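Local coordinates for protein UDP-N-acetylmuramate--L-alanine ligase (Thermotoga maritima, PDB 1J6U) that catalyses the ATP-dependent joining of L-alanine to UDP-N-acetylmuramate, a step of peptidoglycan biosynthesis in bacterial cell wall formation, at residues V167-E179 and N197-F209. Residues are numbered along the deposited sequence; the frame is centred on the assembly and turned at random.
Sequences VYELDESEEFFSE and NYGNSLTRYRSAF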
ATOM      1  N   VAL A 167     -12.135  -5.994   6.979  1.00 39.89           N
ATOM      2  CA  VAL A 167     -10.743  -6.233   6.611  1.00 33.77           C
ATOM      3  C   VAL A 167      -9.994  -4.907   6.698  1.00 38.11           C
ATOM      4  O   VAL A 167     -10.445  -3.891   6.137  1.00 35.34           O
ATOM      5  CB  VAL A 167     -10.616  -6.714   5.120  1.00 35.60           C
ATOM      6  CG1 VAL A 167      -9.228  -7.231   4.861  1.00 44.07           C
ATOM      7  CG2 VAL A 167     -11.639  -7.752   4.807  1.00 43.70           C
ATOM      8  N   TYR A 168      -8.844  -4.907   7.357  1.00 40.54           N
ATOM      9  CA  TYR A 168      -8.067  -3.678   7.451  1.00 38.10           C
ATOM     10  C   TYR A 168      -6.578  -3.887   7.619  1.00 35.08           C
ATOM     11  O   TYR A 168      -6.084  -4.964   7.938  1.00 37.34           O
ATOM     12  CB  TYR A 168      -8.597  -2.814   8.579  1.00 37.93           C
ATOM     13  CG  TYR A 168      -8.524  -3.494   9.914  1.00 42.54           C
ATOM     14  CD1 TYR A 168      -7.405  -3.331  10.747  1.00 26.07           C
ATOM     15  CD2 TYR A 168      -9.581  -4.317  10.356  1.00 42.08           C
ATOM     16  CE1 TYR A 168      -7.337  -3.965  11.996  1.00 39.81           C
ATOM     17  CE2 TYR A 168      -9.526  -4.957  11.612  1.00 46.07           C
ATOM     18  CZ  TYR A 168      -8.407  -4.770  12.419  1.00 42.47           C
ATOM     19  OH  TYR A 168      -8.391  -5.335  13.653  1.00 36.41           O
ATOM     20  N   GLU A 169      -5.877  -2.803   7.383  1.00 42.26           N
ATOM     21  CA  GLU A 169      -4.430  -2.724   7.429  1.00 41.99           C
ATOM     22  C   GLU A 169      -4.039  -2.121   8.787  1.00 36.28           C
ATOM     23  O   GLU A 169      -4.644  -1.194   9.225  1.00 37.55           O
ATOM     24  CB  GLU A 169      -4.024  -1.790   6.281  1.00 46.92           C
ATOM     25  CG  GLU A 169      -2.585  -1.734   5.862  1.00 57.09           C
ATOM     26  CD  GLU A 169      -2.379  -0.842   4.625  1.00 62.49           C
ATOM     27  OE1 GLU A 169      -2.951  -1.146   3.543  1.00 57.56           O
ATOM     28  OE2 GLU A 169      -1.643   0.169   4.741  1.00 66.26           O
ATOM     29  N   LEU A 170      -3.055  -2.664   9.473  1.00 36.73           N
ATOM     30  CA  LEU A 170      -2.619  -2.075  10.722  1.00 43.73           C
ATOM     31  C   LEU A 170      -1.202  -1.601  10.480  1.00 45.02           C
ATOM     32  O   LEU A 170      -0.339  -2.374  10.062  1.00 51.48           O
ATOM     33  CB  LEU A 170      -2.591  -3.101  11.861  1.00 42.15           C
ATOM     34  CG  LEU A 170      -3.833  -3.186  12.721  1.00 45.82           C
ATOM     35  CD1 LEU A 170      -3.558  -4.118  13.869  1.00 39.66           C
ATOM     36  CD2 LEU A 170      -4.169  -1.824  13.257  1.00 32.69           C
ATOM     37  N   ASP A 171      -0.937  -0.336  10.744  1.00 51.13           N
ATOM     38  CA  ASP A 171       0.420   0.143  10.537  1.00 53.86           C
ATOM     39  C   ASP A 171       1.288  -0.107  11.768  1.00 51.33           C
ATOM     40  O   ASP A 171       1.054   0.460  12.834  1.00 44.40           O
ATOM     41  CB  ASP A 171       0.406   1.631  10.199  1.00 58.40           C
ATOM     42  CG  ASP A 171       1.779   2.219  10.215  1.00 60.37           C
ATOM     43  OD1 ASP A 171       2.690   1.572   9.649  1.00 58.76           O
ATOM     44  OD2 ASP A 171       1.941   3.319  10.798  1.00 79.28           O
ATOM     45  N   GLU A 172       2.297  -0.950  11.624  1.00 47.27           N
ATOM     46  CA  GLU A 172       3.140  -1.243  12.749  1.00 51.96           C
ATOM     47  C   GLU A 172       4.103  -0.112  13.048  1.00 58.12           C
ATOM     48  O   GLU A 172       5.138  -0.307  13.702  1.00 54.90           O
ATOM     49  CB  GLU A 172       3.898  -2.570  12.544  1.00 64.34           C
ATOM     50  CG  GLU A 172       4.558  -2.827  11.175  1.00 71.22           C
ATOM     51  CD  GLU A 172       5.651  -1.840  10.819  1.00 82.07           C
ATOM     52  OE1 GLU A 172       5.309  -0.670  10.526  1.00 90.91           O
ATOM     53  OE2 GLU A 172       6.846  -2.234  10.837  1.00 75.63           O
ATOM     54  N   SER A 173       3.778   1.079  12.571  1.00 58.45           N
ATOM     55  CA  SER A 173       4.660   2.203  12.843  1.00 65.95           C
ATOM     56  C   SER A 173       4.236   2.760  14.157  1.00 53.92           C
ATOM     57  O   SER A 173       5.052   3.234  14.926  1.00 59.33           O
ATOM     58  CB  SER A 173       4.553   3.278  11.770  1.00 58.40           C
ATOM     59  OG  SER A 173       5.227   2.819  10.626  1.00 80.72           O
ATOM     60  N   GLU A 174       2.943   2.704  14.411  1.00 49.66           N
ATOM     61  CA  GLU A 174       2.438   3.213  15.661  1.00 57.37           C
ATOM     62  C   GLU A 174       2.311   2.045  16.615  1.00 54.77           C
ATOM     63  O   GLU A 174       1.568   1.105  16.352  1.00 52.74           O
ATOM     64  CB  GLU A 174       1.081   3.888  15.453  1.00 58.73           C
ATOM     65  CG  GLU A 174       0.872   4.382  14.010  1.00 84.98           C
ATOM     66  CD  GLU A 174      -0.295   5.373  13.855  1.00 97.55           C
ATOM     67  OE1 GLU A 174      -0.896   5.418  12.744  1.00 93.01           O
ATOM     68  OE2 GLU A 174      -0.594   6.111  14.834  1.00 86.81           O
ATOM     69  N   GLU A 175       3.052   2.112  17.717  1.00 56.89           N
ATOM     70  CA  GLU A 175       3.036   1.087  18.767  1.00 56.83           C
ATOM     71  C   GLU A 175       1.607   0.660  19.163  1.00 52.73           C
ATOM     72  O   GLU A 175       1.352  -0.512  19.485  1.00 50.39           O
ATOM     73  CB  GLU A 175       3.773   1.627  19.994  1.00 51.72           C
ATOM     74  CG  GLU A 175       4.074   0.618  21.095  1.00 67.82           C
ATOM     75  CD  GLU A 175       4.828   1.258  22.254  1.00 74.01           C
ATOM     76  OE1 GLU A 175       5.872   0.702  22.683  1.00 64.92           O
ATOM     77  OE2 GLU A 175       4.368   2.325  22.730  1.00 75.16           O
ATOM     78  N   PHE A 176       0.683   1.614  19.128  1.00 39.78           N
ATOM     79  CA  PHE A 176      -0.721   1.367  19.481  1.00 44.08           C
ATOM     80  C   PHE A 176      -1.374   0.284  18.629  1.00 48.80           C
ATOM     81  O   PHE A 176      -2.488  -0.122  18.925  1.00 40.47           O
ATOM     82  CB  PHE A 176      -1.540   2.649  19.317  1.00 32.82           C
ATOM     83  CG  PHE A 176      -2.935   2.571  19.897  1.00 37.94           C
ATOM     84  CD1 PHE A 176      -3.134   2.592  21.273  1.00 42.17           C
ATOM     85  CD2 PHE A 176      -4.053   2.504  19.061  1.00 39.44           C
ATOM     86  CE1 PHE A 176      -4.433   2.547  21.814  1.00 49.96           C
ATOM     87  CE2 PHE A 176      -5.354   2.461  19.579  1.00 44.22           C
ATOM     88  CZ  PHE A 176      -5.549   2.482  20.967  1.00 50.74           C
ATOM     89  N   PHE A 177      -0.710  -0.177  17.567  1.00 46.31           N
ATOM     90  CA  PHE A 177      -1.345  -1.195  16.735  1.00 48.69           C
ATOM     91  C   PHE A 177      -1.516  -2.430  17.577  1.00 44.07           C
ATOM     92  O   PHE A 177      -2.479  -3.177  17.402  1.00 50.07           O
ATOM     93  CB  PHE A 177      -0.531  -1.486  15.464  1.00 31.80           C
ATOM     94  CG  PHE A 177       0.565  -2.495  15.634  1.00 40.79           C
ATOM     95  CD1 PHE A 177       0.348  -3.844  15.298  1.00 40.21           C
ATOM     96  CD2 PHE A 177       1.824  -2.105  16.070  1.00 37.32           C
ATOM     97  CE1 PHE A 177       1.374  -4.792  15.389  1.00 40.80           C
ATOM     98  CE2 PHE A 177       2.861  -3.040  16.168  1.00 43.25           C
ATOM     99  CZ  PHE A 177       2.642  -4.391  15.827  1.00 46.31           C
ATOM    100  N   SER A 178      -0.592  -2.599  18.516  1.00 44.73           N
ATOM    101  CA  SER A 178      -0.574  -3.725  19.460  1.00 52.04           C
ATOM    102  C   SER A 178      -1.808  -3.775  20.382  1.00 50.68           C
ATOM    103  O   SER A 178      -2.004  -4.747  21.098  1.00 56.74           O
ATOM    104  CB  SER A 178       0.658  -3.632  20.340  1.00 45.07           C
ATOM    105  OG  SER A 178       0.498  -2.497  21.160  1.00 58.17           O
ATOM    106  N   GLU A 179      -2.616  -2.722  20.355  1.00 46.07           N
ATOM    107  CA  GLU A 179      -3.816  -2.616  21.159  1.00 39.33           C
ATOM    108  C   GLU A 179      -5.023  -3.195  20.440  1.00 42.35           C
ATOM    109  O   GLU A 179      -6.116  -3.282  21.001  1.00 37.69           O
ATOM    110  CB  GLU A 179      -4.097  -1.144  21.499  1.00 52.37           C
ATOM    111  CG  GLU A 179      -3.065  -0.519  22.408  1.00 59.90           C
ATOM    112  CD  GLU A 179      -2.925  -1.285  23.711  1.00 76.04           C
ATOM    113  OE1 GLU A 179      -1.831  -1.849  23.965  1.00 77.13           O
ATOM    114  OE2 GLU A 179      -3.919  -1.326  24.474  1.00 79.63           O
ATOM    115  N   ASN A 197       8.652   5.425  17.110  1.00 61.17           N
ATOM    116  CA  ASN A 197       7.495   5.453  17.996  1.00 57.53           C
ATOM    117  C   ASN A 197       7.575   4.399  19.102  1.00 58.07           C
ATOM    118  O   ASN A 197       6.675   4.277  19.932  1.00 58.38           O
ATOM    119  CB  ASN A 197       6.222   5.297  17.160  1.00 66.05           C
ATOM    120  CG  ASN A 197       4.951   5.572  17.948  1.00 75.37           C
ATOM    121  OD1 ASN A 197       4.203   4.653  18.303  1.00 75.26           O
ATOM    122  ND2 ASN A 197       4.693   6.845  18.219  1.00 84.44           N
ATOM    123  N   TYR A 198       8.659   3.632  19.106  1.00 59.88           N
ATOM    124  CA  TYR A 198       8.890   2.623  20.146  1.00 69.49           C
ATOM    125  C   TYR A 198      10.116   3.062  20.978  1.00 73.27           C
ATOM    126  O   TYR A 198      10.921   2.222  21.437  1.00 63.86           O
ATOM    127  CB  TYR A 198       9.176   1.246  19.519  1.00 77.67           C
ATOM    128  CG  TYR A 198       8.036   0.708  18.702  1.00 69.34           C
ATOM    129  CD1 TYR A 198       7.921   1.025  17.357  1.00 61.25           C
ATOM    130  CD2 TYR A 198       7.026  -0.044  19.297  1.00 61.11           C
ATOM    131  CE1 TYR A 198       6.827   0.615  16.624  1.00 58.14           C
ATOM    132  CE2 TYR A 198       5.925  -0.457  18.570  1.00 57.39           C
ATOM    133  CZ  TYR A 198       5.830  -0.121  17.229  1.00 61.36           C
ATOM    134  OH  TYR A 198       4.737  -0.502  16.485  1.00 59.14           O
ATOM    135  N   GLY A 199      10.249   4.379  21.154  1.00 69.79           N
ATOM    136  CA  GLY A 199      11.376   4.917  21.882  1.00 68.02           C
ATOM    137  C   GLY A 199      12.633   4.247  21.370  1.00 70.28           C
ATOM    138  O   GLY A 199      13.515   3.903  22.142  1.00 73.53           O
ATOM    139  N   ASN A 200      12.704   4.059  20.059  1.00 68.54           N
ATOM    140  CA  ASN A 200      13.841   3.403  19.429  1.00 71.02           C
ATOM    141  C   ASN A 200      14.245   2.138  20.145  1.00 72.32           C
ATOM    142  O   ASN A 200      15.430   1.847  20.273  1.00 74.42           O
ATOM    143  CB  ASN A 200      15.025   4.349  19.342  1.00 77.11           C
ATOM    144  CG  ASN A 200      14.721   5.545  18.482  1.00 92.11           C
ATOM    145  OD1 ASN A 200      13.894   6.394  18.841  1.00 95.39           O
ATOM    146  ND2 ASN A 200      15.362   5.612  17.322  1.00 96.92           N
ATOM    147  N   SER A 201      13.247   1.378  20.588  1.00 72.73           N
ATOM    148  CA  SER A 201      13.484   0.128  21.293  1.00 70.08           C
ATOM    149  C   SER A 201      12.962  -1.106  20.564  1.00 69.47           C
ATOM    150  O   SER A 201      11.763  -1.384  20.602  1.00 70.04           O
ATOM    151  CB  SER A 201      12.823   0.172  22.657  1.00 68.85           C
ATOM    152  OG  SER A 201      12.984  -1.084  23.283  1.00 79.42           O
ATOM    153  N   LEU A 202      13.846  -1.864  19.931  1.00 57.61           N
ATOM    154  CA  LEU A 202      13.414  -3.071  19.227  1.00 65.21           C
ATOM    155  C   LEU A 202      12.657  -3.980  20.190  1.00 63.68           C
ATOM    156  O   LEU A 202      11.851  -4.803  19.771  1.00 71.52           O
ATOM    157  CB  LEU A 202      14.615  -3.839  18.654  1.00 62.49           C
ATOM    158  CG  LEU A 202      14.355  -4.853  17.535  1.00 65.50           C
ATOM    159  CD1 LEU A 202      13.855  -4.127  16.312  1.00 72.99           C
ATOM    160  CD2 LEU A 202      15.630  -5.594  17.177  1.00 71.21           C
ATOM    161  N   THR A 203      12.913  -3.823  21.483  1.00 64.82           N
ATOM    162  CA  THR A 203      12.253  -4.647  22.489  1.00 68.05           C
ATOM    163  C   THR A 203      10.786  -4.270  22.611  1.00 60.88           C
ATOM    164  O   THR A 203       9.924  -5.137  22.691  1.00 60.54           O
ATOM    165  CB  THR A 203      12.942  -4.510  23.862  1.00 76.33           C
ATOM    166  OG1 THR A 203      14.142  -3.729  23.718  1.00 87.91           O
ATOM    167  CG2 THR A 203      13.302  -5.895  24.412  1.00 78.31           C
ATOM    168  N   ARG A 204      10.500  -2.975  22.633  1.00 58.21           N
ATOM    169  CA  ARG A 204       9.122  -2.536  22.702  1.00 57.88           C
ATOM    170  C   ARG A 204       8.440  -3.018  21.421  1.00 62.42           C
ATOM    171  O   ARG A 204       7.311  -3.503  21.455  1.00 67.87           O
ATOM    172  CB  ARG A 204       9.050  -1.019  22.793  1.00 50.82           C
ATOM    173  CG  ARG A 204       9.238  -0.501  24.183  1.00 56.72           C
ATOM    174  CD  ARG A 204       9.379   1.021  24.211  1.00 67.63           C
ATOM    175  NE  ARG A 204       8.145   1.720  23.890  1.00 68.27           N
ATOM    176  CZ  ARG A 204       8.068   3.038  23.752  1.00 79.73           C
ATOM    177  NH1 ARG A 204       9.156   3.777  23.909  1.00 86.78           N
ATOM    178  NH2 ARG A 204       6.915   3.624  23.452  1.00 76.84           N
ATOM    179  N   TYR A 205       9.150  -2.900  20.299  1.00 59.71           N
ATOM    180  CA  TYR A 205       8.640  -3.317  18.998  1.00 59.34           C
ATOM    181  C   TYR A 205       8.243  -4.802  19.058  1.00 61.44           C
ATOM    182  O   TYR A 205       7.106  -5.170  18.739  1.00 52.34           O
ATOM    183  CB  TYR A 205       9.717  -3.103  17.943  1.00 57.32           C
ATOM    184  CG  TYR A 205       9.288  -3.359  16.513  1.00 55.53           C
ATOM    185  CD1 TYR A 205       8.358  -2.527  15.874  1.00 48.97           C
ATOM    186  CD2 TYR A 205       9.876  -4.388  15.773  1.00 47.65           C
ATOM    187  CE1 TYR A 205       8.035  -2.714  14.514  1.00 44.36           C
ATOM    188  CE2 TYR A 205       9.566  -4.590  14.432  1.00 53.32           C
ATOM    189  CZ  TYR A 205       8.649  -3.751  13.796  1.00 52.74           C
ATOM    190  OH  TYR A 205       8.389  -3.934  12.445  1.00 55.37           O
ATOM    191  N   ARG A 206       9.180  -5.649  19.465  1.00 51.32           N
ATOM    192  CA  ARG A 206       8.887  -7.064  19.574  1.00 55.20           C
ATOM    193  C   ARG A 206       7.649  -7.234  20.461  1.00 54.86           C
ATOM    194  O   ARG A 206       6.692  -7.936  20.109  1.00 58.53           O
ATOM    195  CB  ARG A 206      10.071  -7.812  20.213  1.00 63.06           C
ATOM    196  CG  ARG A 206      11.216  -8.218  19.282  1.00 60.24           C
ATOM    197  N   SER A 207       7.666  -6.572  21.609  1.00 49.47           N
ATOM    198  CA  SER A 207       6.571  -6.687  22.558  1.00 56.48           C
ATOM    199  C   SER A 207       5.244  -6.342  21.939  1.00 51.78           C
ATOM    200  O   SER A 207       4.230  -6.974  22.250  1.00 55.28           O
ATOM    201  CB  SER A 207       6.813  -5.795  23.778  1.00 57.85           C
ATOM    202  OG  SER A 207       8.024  -6.156  24.417  1.00 82.52           O
ATOM    203  N   ALA A 208       5.246  -5.316  21.094  1.00 46.99           N
ATOM    204  CA  ALA A 208       4.030  -4.900  20.402  1.00 47.13           C
ATOM    205  C   ALA A 208       3.467  -6.076  19.600  1.00 47.57           C
ATOM    206  O   ALA A 208       2.265  -6.341  19.644  1.00 44.76           O
ATOM    207  CB  ALA A 208       4.326  -3.748  19.490  1.00 40.28           C
ATOM    208  N   PHE A 209       4.323  -6.800  18.883  1.00 42.78           N
ATOM    209  CA  PHE A 209       3.832  -7.940  18.113  1.00 54.23           C
ATOM    210  C   PHE A 209       3.371  -9.065  19.018  1.00 51.07           C
ATOM    211  O   PHE A 209       2.299  -9.655  18.807  1.00 49.98           O
ATOM    212  CB  PHE A 209       4.895  -8.439  17.134  1.00 52.85           C
ATOM    213  CG  PHE A 209       4.997  -7.596  15.915  1.00 46.64           C
ATOM    214  CD1 PHE A 209       6.063  -6.723  15.743  1.00 53.61           C
ATOM    215  CD2 PHE A 209       3.971  -7.600  14.983  1.00 50.17           C
ATOM    216  CE1 PHE A 209       6.107  -5.861  14.665  1.00 54.03           C
ATOM    217  CE2 PHE A 209       3.993  -6.745  13.896  1.00 52.05           C
ATOM    218  CZ  PHE A 209       5.065  -5.871  13.734  1.00 64.72           C
TER
HETATM  219  O   HOH W   1       7.812   4.169  14.783  1.00 55.58           O
HETATM  220  O   HOH W   2       5.655  -2.153  22.638  1.00 60.44           O
HETATM  221  O   HOH W   3       4.446   4.745  21.728  1.00 69.37           O
HETATM  222  O   HOH W   4       1.502   4.363  18.781  1.00 68.61           O
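Glu175 and Arg204 form a two-pronged, side-on salt bridge: NE of Arg204 donates to OE1 of Glu175 at 2.8 Å, and NH2 of Arg204 to OE2 at 2.9 Å. Both carboxylate oxygens are met on their syn sides but out of the carboxylate plane, in keeping with the 46° between the two flat groups. The Glu175 chain, extended, with chi1 -170°, runs past the Tyr198 ring, CG lying 3.3 Å from CE2 of Tyr198. Asn197 OD1 takes the N-H of Glu175 at 2.9 Å, at the start of the 3-10 segment 175-179. The phenol OH of Tyr198 donates to the backbone O of Glu172 at 2.8 Å, arriving from above the carbonyl plane. Among the buried side chains, the Phe177 edge points into one face of Phe209, centroids 4.8 Å apart, while Ala208 CB packs against Phe177 CE2. Glu172 accepts from Tyr205 OH on the anti side of OE2, tilted out of the carboxylate plane. Farther out, Ser201 N-caps helix 202-214. Charge pairing on the partly exposed side and buried phenol bonds thus fasten the turn after strand 166-170 to helix 202-214 and the loop leading into it, probably helping to place Glu172 beside Thr122 of the predicted ATP-binding loop.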